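PDB 2YCD: glutathione S-transferase from Agrobacterium tumefaciens, which probably conjugates glutathione to electrophilic compounds, herbicides perhaps among them, as a dimeric member of the glutathione transferase superfamily. Local coordinates for residues K14-F22 with Q72-D80; P37-Q47 with I89-L100. All blocks are in the same frame, centred on the assembly; numbering follows the deposited sequence. Where two conformers were deposited one is given.

In the fold
Both contacts belong to the thioredoxin-like N-terminal domain, and their segments alternate along the chain: strand 18-22 leads into helix 35-45, and strand 75-78 precedes helix 86-96. Contact 1 joins two antiparallel strands of the four-stranded sheet; contact 2 joins the two helices lying on one face of it. Their centres are 13 Å apart. They meet where Y76 CD2 lies 3.6 Å from I89 CG2 and where P74 O lies 3.7 Å from I89 CD1. Contact 1 reaches the glutathione conjugate directly through F22, Q72, I73 and P74, whereas in contact 2 the side chain of I89 stays about 6 Å from it. Both contacts also touch the second subunit.

Contact 1 (K14-F22 with Q72-D80); sequences KPNPTITVF and QIPSYEQGD. With GTB (S-(p-nitrobenzyl)glutathione), chain B.
Y76 lies against P17 and I19 where strand 18-22 runs antiparallel to strand 75-78, their short axes at 157°. T18 and E77 form an antiparallel hydrogen-bonded pair, each N-H bonding to the other's carbonyl oxygen. Beyond it, T20 N donates to S75 O, and T20 OG1 accepts S75 N at 2.8 Å; chi1 of 52° sets that hydroxyl between backbone N and carbonyl carbon, turned to the partner strand.

Q78 can be followed outward. CB packs beside P17 CB; CG, anti to the backbone N (chi1 -172°), passes P15 O; at the tip, NE2 donates to P15 O at 2.9 Å, nearly along the C=O axis and within the amide plane. OE1 receives Y76 OH at 2.6 Å from above its carbonyl plane. The amide thus ties the tyrosine to the N-terminal loop, while P17 CB presses obliquely on the ring, 3.4 Å from Y76 CE2.

At the other end I73 CG1 sits over one face of the F22 ring, 4.2 Å from its centroid, a CH-pi contact. I73 N donates to GTB O2 and I73 O accepts GTB N2, both bonds pairing with the cysteinyl backbone, and Q72 NE2 holds GTB O31. With a cis peptide before P74, this is the cis-proline loop of the thioredoxin fold, forming part of the glutathione site.

Contact 2 (P37-Q47 with I89-L100); sequences PVRWALEEVGQ and IVMHIAQHHSGL
Helix 37-45 and helix 89-96 run nearly parallel: their short axes differ by 8° in direction and come within 9.4 Å. The backbones draw closest at V38 with V90 and at V45 with H97. The first helix ends in a Schellman motif, in which Q47 N bonds to L42 O, G46 N bonds weakly to E43 O, and G46 takes a positive phi.

I93 is the knob between the helices, lodged among V38, A41, L42 and V45. Its CD1 meets L42 CD2 at 3.6 Å, the two side chains crossing at about a right angle, while CG2, anti to the backbone N, faces V45 CG2. Toward the N-terminal ends, V38 CG1 touches I89 CG2 at 3.7 Å, and V90 CG2 rests near P37 O.

Past the second helix the chain folds back over V45. V45 CG2 stands over one face of the H97 imidazole, 3.8 Å from its centroid and 14° off the ring normal. Q47 OE1 comes to the edge of the same ring, 3.4 Å from H97 CE1, its amide plane turned 67° from the ring. V45 CG1 meets L100 CD1 at 3.7 Å, and L100 CD1 also lies against A41 CB.

E44 packs its CB on L100 CD2, while its carboxylate lies at the margin: OE2 accepts W40 NE1 on its anti lone pair and forms a salt bridge with R210. The chemistry is therefore divided. Branched aliphatic side chains and A41 close the helix interface by van der Waals contact, consistent with a desolvated core beside the sheet, while polar groups gather at the margin, where E44 probably has its negative charge stabilised by R210.

Contact 1 (K14-F22 with Q72-D80)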
loop_
_atom_site.group_PDB
_atom_site.type_symbol
_atom_site.label_atom_id
_atom_site.label_comp_id
_atom_site.label_asym_id
_atom_site.label_seq_id
_atom_site.Cartn_x
_atom_site.Cartn_y
_atom_site.Cartn_z
ATOM N N LYS A 14 -19.650 12.996 -20.182
ATOM C CA LYS A 14 -18.981 12.229 -19.136
ATOM C C LYS A 14 -19.414 12.721 -17.761
ATOM O O LYS A 14 -19.256 13.895 -17.438
ATOM C CB LYS A 14 -17.472 12.331 -19.287
ATOM N N PRO A 15 -19.960 11.820 -16.939
ATOM C CA PRO A 15 -20.470 12.250 -15.635
ATOM C C PRO A 15 -19.344 12.493 -14.634
ATOM O O PRO A 15 -18.390 11.715 -14.565
ATOM C CB PRO A 15 -21.321 11.061 -15.199
ATOM C CG PRO A 15 -20.695 9.898 -15.846
ATOM C CD PRO A 15 -20.143 10.377 -17.160
ATOM N N ASN A 16 -19.452 13.575 -13.872
ATOM C CA ASN A 16 -18.579 13.817 -12.724
ATOM C C ASN A 16 -18.615 12.625 -11.773
ATOM O O ASN A 16 -19.656 12.001 -11.614
ATOM C CB ASN A 16 -19.098 15.031 -11.951
ATOM C CG ASN A 16 -19.051 16.323 -12.750
ATOM O OD1 ASN A 16 -18.294 16.470 -13.719
ATOM N ND2 ASN A 16 -19.871 17.277 -12.332
ATOM N N PRO A 17 -17.486 12.313 -11.128
ATOM C CA PRO A 17 -17.490 11.255 -10.123
ATOM C C PRO A 17 -18.043 11.737 -8.774
ATOM O O PRO A 17 -18.082 12.943 -8.480
ATOM C CB PRO A 17 -16.004 10.907 -10.000
ATOM C CG PRO A 17 -15.322 12.208 -10.227
ATOM C CD PRO A 17 -16.146 12.901 -11.310
ATOM N N THR A 18 -18.494 10.770 -7.979
ATOM C CA THR A 18 -18.992 10.996 -6.633
ATOM C C THR A 18 -18.141 10.179 -5.654
ATOM O O THR A 18 -17.917 8.988 -5.868
ATOM C CB THR A 18 -20.466 10.566 -6.500
ATOM O OG1 THR A 18 -21.247 11.357 -7.404
ATOM C CG2 THR A 18 -20.961 10.780 -5.068
ATOM N N ILE A 19 -17.651 10.824 -4.604
ATOM C CA ILE A 19 -16.849 10.134 -3.605
ATOM C C ILE A 19 -17.534 10.116 -2.248
ATOM O O ILE A 19 -18.266 11.047 -1.890
ATOM C CB ILE A 19 -15.447 10.731 -3.493
ATOM C CG1 ILE A 19 -15.501 12.120 -2.890
ATOM C CG2 ILE A 19 -14.751 10.723 -4.878
ATOM C CD1 ILE A 19 -14.116 12.711 -2.644
ATOM N N THR A 20 -17.336 9.049 -1.496
ATOM C CA THR A 20 -17.904 8.997 -0.151
ATOM C C THR A 20 -16.932 9.566 0.868
ATOM O O THR A 20 -15.703 9.403 0.750
ATOM C CB THR A 20 -18.288 7.573 0.259
ATOM O OG1 THR A 20 -17.151 6.717 0.057
ATOM C CG2 THR A 20 -19.494 7.058 -0.555
ATOM N N VAL A 21 -17.489 10.248 1.866
ATOM C CA VAL A 21 -16.714 10.956 2.890
ATOM C C VAL A 21 -17.473 10.855 4.210
ATOM O O VAL A 21 -18.656 10.513 4.209
ATOM C CB VAL A 21 -16.517 12.456 2.541
ATOM C CG1 VAL A 21 -15.912 12.610 1.142
ATOM C CG2 VAL A 21 -17.840 13.236 2.654
ATOM N N PHE A 22 -16.801 11.111 5.330
ATOM C CA PHE A 22 -17.489 11.154 6.625
ATOM C C PHE A 22 -18.458 12.337 6.659
ATOM O O PHE A 22 -18.108 13.450 6.264
ATOM C CB PHE A 22 -16.503 11.373 7.785
ATOM C CG PHE A 22 -15.627 10.194 8.122
ATOM C CD1 PHE A 22 -16.144 9.076 8.762
ATOM C CD2 PHE A 22 -14.263 10.259 7.889
ATOM C CE1 PHE A 22 -15.321 8.014 9.116
ATOM C CE2 PHE A 22 -13.428 9.200 8.229
ATOM C CZ PHE A 22 -13.954 8.076 8.846
ATOM N N GLN A 72 -15.391 1.196 4.708
ATOM C CA GLN A 72 -14.595 2.385 4.960
ATOM C C GLN A 72 -14.805 3.415 3.853
ATOM O O GLN A 72 -15.446 3.134 2.839
ATOM C CB GLN A 72 -13.110 2.016 5.071
ATOM C CG GLN A 72 -12.819 1.147 6.296
ATOM C CD GLN A 72 -11.359 1.073 6.637
ATOM O OE1 GLN A 72 -10.549 0.604 5.833
ATOM N NE2 GLN A 72 -11.009 1.511 7.847
ATOM N N ILE A 73 -14.251 4.609 4.049
ATOM C CA ILE A 73 -14.215 5.629 2.986
ATOM C C ILE A 73 -12.743 5.901 2.619
ATOM O O ILE A 73 -11.846 5.669 3.430
ATOM C CB ILE A 73 -14.977 6.933 3.397
ATOM C CG1 ILE A 73 -14.333 7.641 4.603
ATOM C CG2 ILE A 73 -16.438 6.625 3.718
ATOM C CD1 ILE A 73 -13.244 8.649 4.226
ATOM N N PRO A 74 -12.475 6.388 1.404
ATOM C CA PRO A 74 -13.427 6.754 0.346
ATOM C C PRO A 74 -13.695 5.665 -0.687
ATOM O O PRO A 74 -12.884 4.770 -0.916
ATOM C CB PRO A 74 -12.706 7.908 -0.360
ATOM C CG PRO A 74 -11.242 7.535 -0.252
ATOM C CD PRO A 74 -11.092 6.820 1.077
ATOM N N SER A 75 -14.854 5.750 -1.322
ATOM C CA SER A 75 -15.096 5.047 -2.575
ATOM C C SER A 75 -15.362 6.110 -3.627
ATOM O O SER A 75 -15.559 7.287 -3.294
ATOM C CB SER A 75 -16.292 4.082 -2.447
ATOM O OG SER A 75 -17.489 4.766 -2.115
ATOM N N TYR A 76 -15.396 5.683 -4.880
ATOM C CA TYR A 76 -15.471 6.557 -6.039
ATOM C C TYR A 76 -16.447 5.909 -7.013
ATOM O O TYR A 76 -16.296 4.737 -7.349
ATOM C CB TYR A 76 -14.069 6.638 -6.651
ATOM C CG TYR A 76 -13.892 7.347 -7.976
ATOM C CD1 TYR A 76 -14.168 6.696 -9.182
ATOM C CD2 TYR A 76 -13.357 8.618 -8.034
ATOM C CE1 TYR A 76 -13.951 7.328 -10.400
ATOM C CE2 TYR A 76 -13.137 9.251 -9.251
ATOM C CZ TYR A 76 -13.435 8.603 -10.419
ATOM O OH TYR A 76 -13.211 9.258 -11.616
ATOM N N GLU A 77 -17.443 6.667 -7.458
ATOM C CA GLU A 77 -18.440 6.156 -8.393
ATOM C C GLU A 77 -18.546 7.087 -9.569
ATOM O O GLU A 77 -18.699 8.289 -9.403
ATOM C CB GLU A 77 -19.794 5.991 -7.706
ATOM C CG GLU A 77 -20.929 5.624 -8.653
ATOM C CD GLU A 77 -22.246 5.338 -7.926
ATOM O OE1 GLU A 77 -22.510 5.963 -6.873
ATOM O OE2 GLU A 77 -23.025 4.494 -8.424
ATOM N N GLN A 78 -18.467 6.521 -10.768
ATOM C CA GLN A 78 -18.561 7.306 -11.991
ATOM C C GLN A 78 -19.187 6.436 -13.069
ATOM O O GLN A 78 -18.558 5.511 -13.593
ATOM C CB GLN A 78 -17.179 7.786 -12.401
ATOM C CG GLN A 78 -17.185 8.775 -13.544
ATOM C CD GLN A 78 -15.802 9.298 -13.842
ATOM O OE1 GLN A 78 -14.805 8.602 -13.628
ATOM N NE2 GLN A 78 -15.725 10.529 -14.319
ATOM N N GLY A 79 -20.446 6.709 -13.378
ATOM C CA GLY A 79 -21.169 5.806 -14.262
ATOM C C GLY A 79 -21.151 4.396 -13.682
ATOM O O GLY A 79 -21.488 4.197 -12.504
ATOM N N ASP A 80 -20.751 3.420 -14.495
ATOM C CA ASP A 80 -20.762 2.025 -14.085
ATOM C C ASP A 80 -19.568 1.671 -13.224
ATOM O O ASP A 80 -19.535 0.592 -12.636
ATOM C CB ASP A 80 -20.760 1.097 -15.310
ATOM C CG ASP A 80 -22.099 1.033 -16.019
ATOM O OD1 ASP A 80 -23.100 1.478 -15.446
ATOM O OD2 ASP A 80 -22.126 0.505 -17.150
HETATM N N1 GTB B . -6.721 1.340 2.357
HETATM C CA1 GTB B . -7.904 2.206 2.448
HETATM C C1 GTB B . -7.732 3.415 1.564
HETATM O O11 GTB B . -6.589 3.916 1.496
HETATM O O12 GTB B . -8.725 3.876 0.952
HETATM C CB1 GTB B . -8.117 2.587 3.922
HETATM C CG1 GTB B . -9.414 3.371 4.106
HETATM C CD1 GTB B . -9.585 3.855 5.533
HETATM O OE1 GTB B . -8.739 3.570 6.381
HETATM N N2 GTB B . -10.665 4.595 5.777
HETATM C CA2 GTB B . -10.953 5.146 7.102
HETATM C C2 GTB B . -12.339 4.806 7.556
HETATM O O2 GTB B . -13.285 4.761 6.772
HETATM C CB2 GTB B . -10.933 6.684 7.013
HETATM S SG2 GTB B . -9.353 7.383 6.667
HETATM N N3 GTB B . -12.483 4.579 8.863
HETATM C CA3 GTB B . -13.751 4.301 9.517
HETATM C C3 GTB B . -13.893 2.886 9.998
HETATM O O31 GTB B . -12.926 2.105 9.906
HETATM O O32 GTB B . -15.008 2.571 10.473
HETATM C "C'" GTB B . -8.352 7.056 8.087
HETATM C "C1'" GTB B . -8.329 8.209 9.057
HETATM C "C2'" GTB B . -9.214 8.239 10.123
HETATM C "C3'" GTB B . -9.181 9.305 11.020
HETATM C "C4'" GTB B . -8.258 10.333 10.847
HETATM N N41 GTB B . -8.218 11.404 11.759
HETATM O O41 GTB B . -7.345 12.266 11.688
HETATM O O42 GTB B . -9.060 11.457 12.635
HETATM C "C5'" GTB B . -7.369 10.291 9.782
HETATM C "C6'" GTB B . -7.398 9.227 8.886
HETATM O O HOH W 1 -21.084 10.266 -9.906
HETATM O O HOH W 2 -18.619 6.556 -4.154
HETATM O O HOH W 3 -17.034 4.290 0.776
#

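Contact 2 (P37-Q47 with I89-L100)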
loop_
_atom_site.group_PDB
_atom_site.type_symbol
_atom_site.label_atom_id
_atom_site.label_comp_id
_atom_site.label_asym_id
_atom_site.label_seq_id
_atom_site.Cartn_x
_atom_site.Cartn_y
_atom_site.Cartn_z
ATOM N N PRO A 37 -6.589 12.964 -0.261
ATOM C CA PRO A 37 -5.750 12.814 -1.466
ATOM C C PRO A 37 -6.582 12.679 -2.728
ATOM O O PRO A 37 -6.153 13.137 -3.784
ATOM C CB PRO A 37 -4.934 11.529 -1.199
ATOM C CG PRO A 37 -5.649 10.850 -0.017
ATOM C CD PRO A 37 -6.221 11.996 0.789
ATOM N N VAL A 38 -7.764 12.067 -2.635
ATOM C CA VAL A 38 -8.651 11.960 -3.789
ATOM C C VAL A 38 -9.162 13.351 -4.230
ATOM O O VAL A 38 -9.129 13.678 -5.411
ATOM C CB VAL A 38 -9.834 11.021 -3.460
ATOM C CG1 VAL A 38 -10.846 11.019 -4.607
ATOM C CG2 VAL A 38 -9.319 9.595 -3.181
ATOM N N ARG A 39 -9.659 14.148 -3.285
ATOM C CA ARG A 39 -10.100 15.514 -3.572
ATOM C C ARG A 39 -8.968 16.317 -4.202
ATOM O O ARG A 39 -9.185 17.068 -5.169
ATOM C CB ARG A 39 -10.542 16.204 -2.284
ATOM C CG ARG A 39 -11.799 15.641 -1.622
ATOM C CD ARG A 39 -12.020 16.433 -0.336
ATOM N NE ARG A 39 -13.231 16.116 0.426
ATOM C CZ ARG A 39 -14.406 16.707 0.215
ATOM N NH1 ARG A 39 -14.580 17.541 -0.811
ATOM N NH2 ARG A 39 -15.431 16.417 1.001
ATOM N N TRP A 40 -7.773 16.210 -3.636
ATOM C CA TRP A 40 -6.625 16.950 -4.142
ATOM C C TRP A 40 -6.287 16.535 -5.584
ATOM O O TRP A 40 -6.078 17.393 -6.467
ATOM C CB TRP A 40 -5.457 16.742 -3.166
ATOM C CG TRP A 40 -4.191 17.546 -3.449
ATOM C CD1 TRP A 40 -4.001 18.492 -4.435
ATOM C CD2 TRP A 40 -2.960 17.468 -2.724
ATOM N NE1 TRP A 40 -2.711 18.994 -4.361
ATOM C CE2 TRP A 40 -2.053 18.373 -3.329
ATOM C CE3 TRP A 40 -2.523 16.689 -1.638
ATOM C CZ2 TRP A 40 -0.736 18.535 -2.871
ATOM C CZ3 TRP A 40 -1.221 16.856 -1.175
ATOM C CH2 TRP A 40 -0.340 17.778 -1.790
ATOM N N ALA A 41 -6.292 15.234 -5.868
ATOM C CA ALA A 41 -6.057 14.774 -7.231
ATOM C C ALA A 41 -7.090 15.338 -8.209
ATOM O O ALA A 41 -6.741 15.796 -9.313
ATOM C CB ALA A 41 -6.033 13.242 -7.285
ATOM N N LEU A 42 -8.368 15.267 -7.836
ATOM C CA LEU A 42 -9.427 15.834 -8.691
ATOM C C LEU A 42 -9.221 17.327 -8.936
ATOM O O LEU A 42 -9.391 17.802 -10.062
ATOM C CB LEU A 42 -10.811 15.554 -8.091
ATOM C CG LEU A 42 -11.192 14.066 -8.052
ATOM C CD1 LEU A 42 -12.329 13.803 -7.072
ATOM C CD2 LEU A 42 -11.554 13.555 -9.453
ATOM N N GLU A 43 -8.846 18.066 -7.899
ATOM C CA GLU A 43 -8.595 19.496 -8.081
ATOM C C GLU A 43 -7.369 19.792 -8.950
ATOM O O GLU A 43 -7.390 20.750 -9.735
ATOM C CB GLU A 43 -8.507 20.193 -6.726
ATOM C CG GLU A 43 -9.867 20.295 -5.996
ATOM C CD GLU A 43 -10.838 21.231 -6.696
ATOM O OE1 GLU A 43 -10.432 21.954 -7.623
ATOM O OE2 GLU A 43 -12.023 21.238 -6.297
ATOM N N GLU A 44 -6.328 18.967 -8.852
ATOM C CA GLU A 44 -5.128 19.161 -9.683
ATOM C C GLU A 44 -5.450 18.989 -11.162
ATOM O O GLU A 44 -4.903 19.709 -11.994
ATOM C CB GLU A 44 -3.986 18.208 -9.271
ATOM C CG GLU A 44 -3.316 18.573 -7.945
ATOM C CD GLU A 44 -2.321 19.732 -8.038
ATOM O OE1 GLU A 44 -1.915 20.106 -9.167
ATOM O OE2 GLU A 44 -1.951 20.250 -6.971
ATOM N N VAL A 45 -6.341 18.053 -11.486
ATOM C CA VAL A 45 -6.667 17.808 -12.893
ATOM C C VAL A 45 -7.874 18.633 -13.371
ATOM O O VAL A 45 -8.204 18.614 -14.564
ATOM C CB VAL A 45 -6.849 16.294 -13.216
ATOM C CG1 VAL A 45 -5.604 15.494 -12.789
ATOM C CG2 VAL A 45 -8.109 15.722 -12.571
ATOM N N GLY A 46 -8.516 19.373 -12.467
ATOM C CA GLY A 46 -9.627 20.236 -12.838
ATOM C C GLY A 46 -10.901 19.460 -13.136
ATOM O O GLY A 46 -11.695 19.854 -13.987
ATOM N N GLN A 47 -11.108 18.351 -12.433
ATOM C CA GLN A 47 -12.330 17.557 -12.586
ATOM C C GLN A 47 -13.364 17.882 -11.497
ATOM O O GLN A 47 -13.148 17.561 -10.327
ATOM C CB GLN A 47 -11.990 16.069 -12.530
ATOM C CG GLN A 47 -13.215 15.166 -12.486
ATOM C CD GLN A 47 -13.995 15.222 -13.770
ATOM O OE1 GLN A 47 -13.468 14.891 -14.834
ATOM N NE2 GLN A 47 -15.249 15.664 -13.690
ATOM N N ILE A 89 -7.712 5.023 -6.463
ATOM C CA ILE A 89 -8.573 6.094 -6.959
ATOM C C ILE A 89 -7.703 7.224 -7.516
ATOM O O ILE A 89 -7.918 7.700 -8.638
ATOM C CB ILE A 89 -9.539 6.583 -5.852
ATOM C CG1 ILE A 89 -10.531 5.470 -5.468
ATOM C CG2 ILE A 89 -10.315 7.826 -6.344
ATOM C CD1 ILE A 89 -11.251 5.749 -4.140
ATOM N N VAL A 90 -6.693 7.628 -6.753
ATOM C CA VAL A 90 -5.705 8.578 -7.253
ATOM C C VAL A 90 -5.029 8.066 -8.522
ATOM O O VAL A 90 -4.924 8.816 -9.500
ATOM C CB VAL A 90 -4.698 8.952 -6.159
ATOM C CG1 VAL A 90 -3.532 9.747 -6.732
ATOM C CG2 VAL A 90 -5.405 9.747 -5.041
ATOM N N MET A 91 -4.668 6.781 -8.561
ATOM C CA MET A 91 -4.075 6.207 -9.770
ATOM C C MET A 91 -4.988 6.371 -10.983
ATOM O O MET A 91 -4.558 6.796 -12.054
ATOM C CB MET A 91 -3.758 4.723 -9.555
ATOM C CG MET A 91 -3.001 4.102 -10.715
ATOM S SD MET A 91 -1.308 4.700 -10.828
ATOM C CE MET A 91 -0.505 3.611 -9.662
ATOM N N HIS A 92 -6.258 6.020 -10.816
ATOM C CA HIS A 92 -7.230 6.115 -11.905
ATOM C C HIS A 92 -7.390 7.533 -12.430
ATOM O O HIS A 92 -7.402 7.757 -13.655
ATOM C CB HIS A 92 -8.585 5.546 -11.459
ATOM C CG HIS A 92 -9.665 5.659 -12.492
ATOM N ND1 HIS A 92 -9.696 4.872 -13.622
ATOM C CD2 HIS A 92 -10.744 6.473 -12.566
ATOM C CE1 HIS A 92 -10.764 5.181 -14.339
ATOM N NE2 HIS A 92 -11.409 6.156 -13.729
ATOM N N ILE A 93 -7.513 8.485 -11.519
ATOM C CA ILE A 93 -7.594 9.896 -11.890
ATOM C C ILE A 93 -6.339 10.303 -12.673
ATOM O O ILE A 93 -6.434 10.955 -13.726
ATOM C CB ILE A 93 -7.770 10.770 -10.628
ATOM C CG1 ILE A 93 -9.122 10.461 -9.971
ATOM C CG2 ILE A 93 -7.691 12.279 -10.979
ATOM C CD1 ILE A 93 -9.252 10.919 -8.501
ATOM N N ALA A 94 -5.175 9.906 -12.172
ATOM C CA ALA A 94 -3.898 10.264 -12.783
ATOM C C ALA A 94 -3.681 9.608 -14.148
ATOM O O ALA A 94 -2.929 10.137 -14.973
ATOM C CB ALA A 94 -2.755 9.885 -11.855
ATOM N N GLN A 95 -4.305 8.455 -14.385
ATOM C CA GLN A 95 -4.108 7.725 -15.640
ATOM C C GLN A 95 -4.955 8.308 -16.771
ATOM O O GLN A 95 -4.632 8.126 -17.948
ATOM C CB GLN A 95 -4.426 6.229 -15.464
ATOM C CG GLN A 95 -3.463 5.443 -14.562
ATOM C CD GLN A 95 -2.163 5.033 -15.250
ATOM O OE1 GLN A 95 -1.972 5.274 -16.439
ATOM N NE2 GLN A 95 -1.262 4.410 -14.491
ATOM N N HIS A 96 -6.035 9.003 -16.432
ATOM C CA HIS A 96 -6.982 9.443 -17.452
ATOM C C HIS A 96 -7.082 10.953 -17.607
ATOM O O HIS A 96 -7.901 11.460 -18.374
ATOM C CB HIS A 96 -8.345 8.800 -17.225
ATOM C CG HIS A 96 -8.335 7.322 -17.445
ATOM N ND1 HIS A 96 -8.266 6.414 -16.410
ATOM C CD2 HIS A 96 -8.337 6.595 -18.585
ATOM C CE1 HIS A 96 -8.248 5.189 -16.905
ATOM N NE2 HIS A 96 -8.291 5.270 -18.222
ATOM N N HIS A 97 -6.232 11.665 -16.880
ATOM C CA HIS A 97 -6.078 13.100 -17.041
ATOM C C HIS A 97 -4.595 13.398 -17.209
ATOM O O HIS A 97 -3.762 12.496 -17.096
ATOM C CB HIS A 97 -6.621 13.837 -15.807
ATOM C CG HIS A 97 -8.086 13.642 -15.575
ATOM N ND1 HIS A 97 -9.039 14.526 -16.040
ATOM C CD2 HIS A 97 -8.766 12.673 -14.916
ATOM C CE1 HIS A 97 -10.238 14.107 -15.680
ATOM N NE2 HIS A 97 -10.101 12.984 -14.998
ATOM N N SER A 98 -4.245 14.649 -17.485
ATOM C CA SER A 98 -2.841 15.026 -17.563
ATOM C C SER A 98 -2.435 15.824 -16.325
ATOM O O SER A 98 -3.269 16.493 -15.712
ATOM C CB SER A 98 -2.563 15.837 -18.832
ATOM O OG SER A 98 -3.188 17.106 -18.767
ATOM N N GLY A 99 -1.158 15.733 -15.953
ATOM C CA GLY A 99 -0.637 16.541 -14.866
ATOM C C GLY A 99 -0.280 15.835 -13.572
ATOM O O GLY A 99 0.226 16.472 -12.642
ATOM N N LEU A 100 -0.541 14.536 -13.494
ATOM C CA LEU A 100 -0.225 13.776 -12.281
ATOM C C LEU A 100 0.708 12.578 -12.505
ATOM O O LEU A 100 1.238 12.020 -11.542
ATOM C CB LEU A 100 -1.510 13.307 -11.590
ATOM C CG LEU A 100 -2.341 14.412 -10.911
ATOM C CD1 LEU A 100 -3.575 13.846 -10.241
ATOM C CD2 LEU A 100 -1.504 15.191 -9.907
HETATM O O HOH W 4 -0.994 18.899 -11.657
HETATM O O HOH W 5 -2.828 17.897 -13.168
#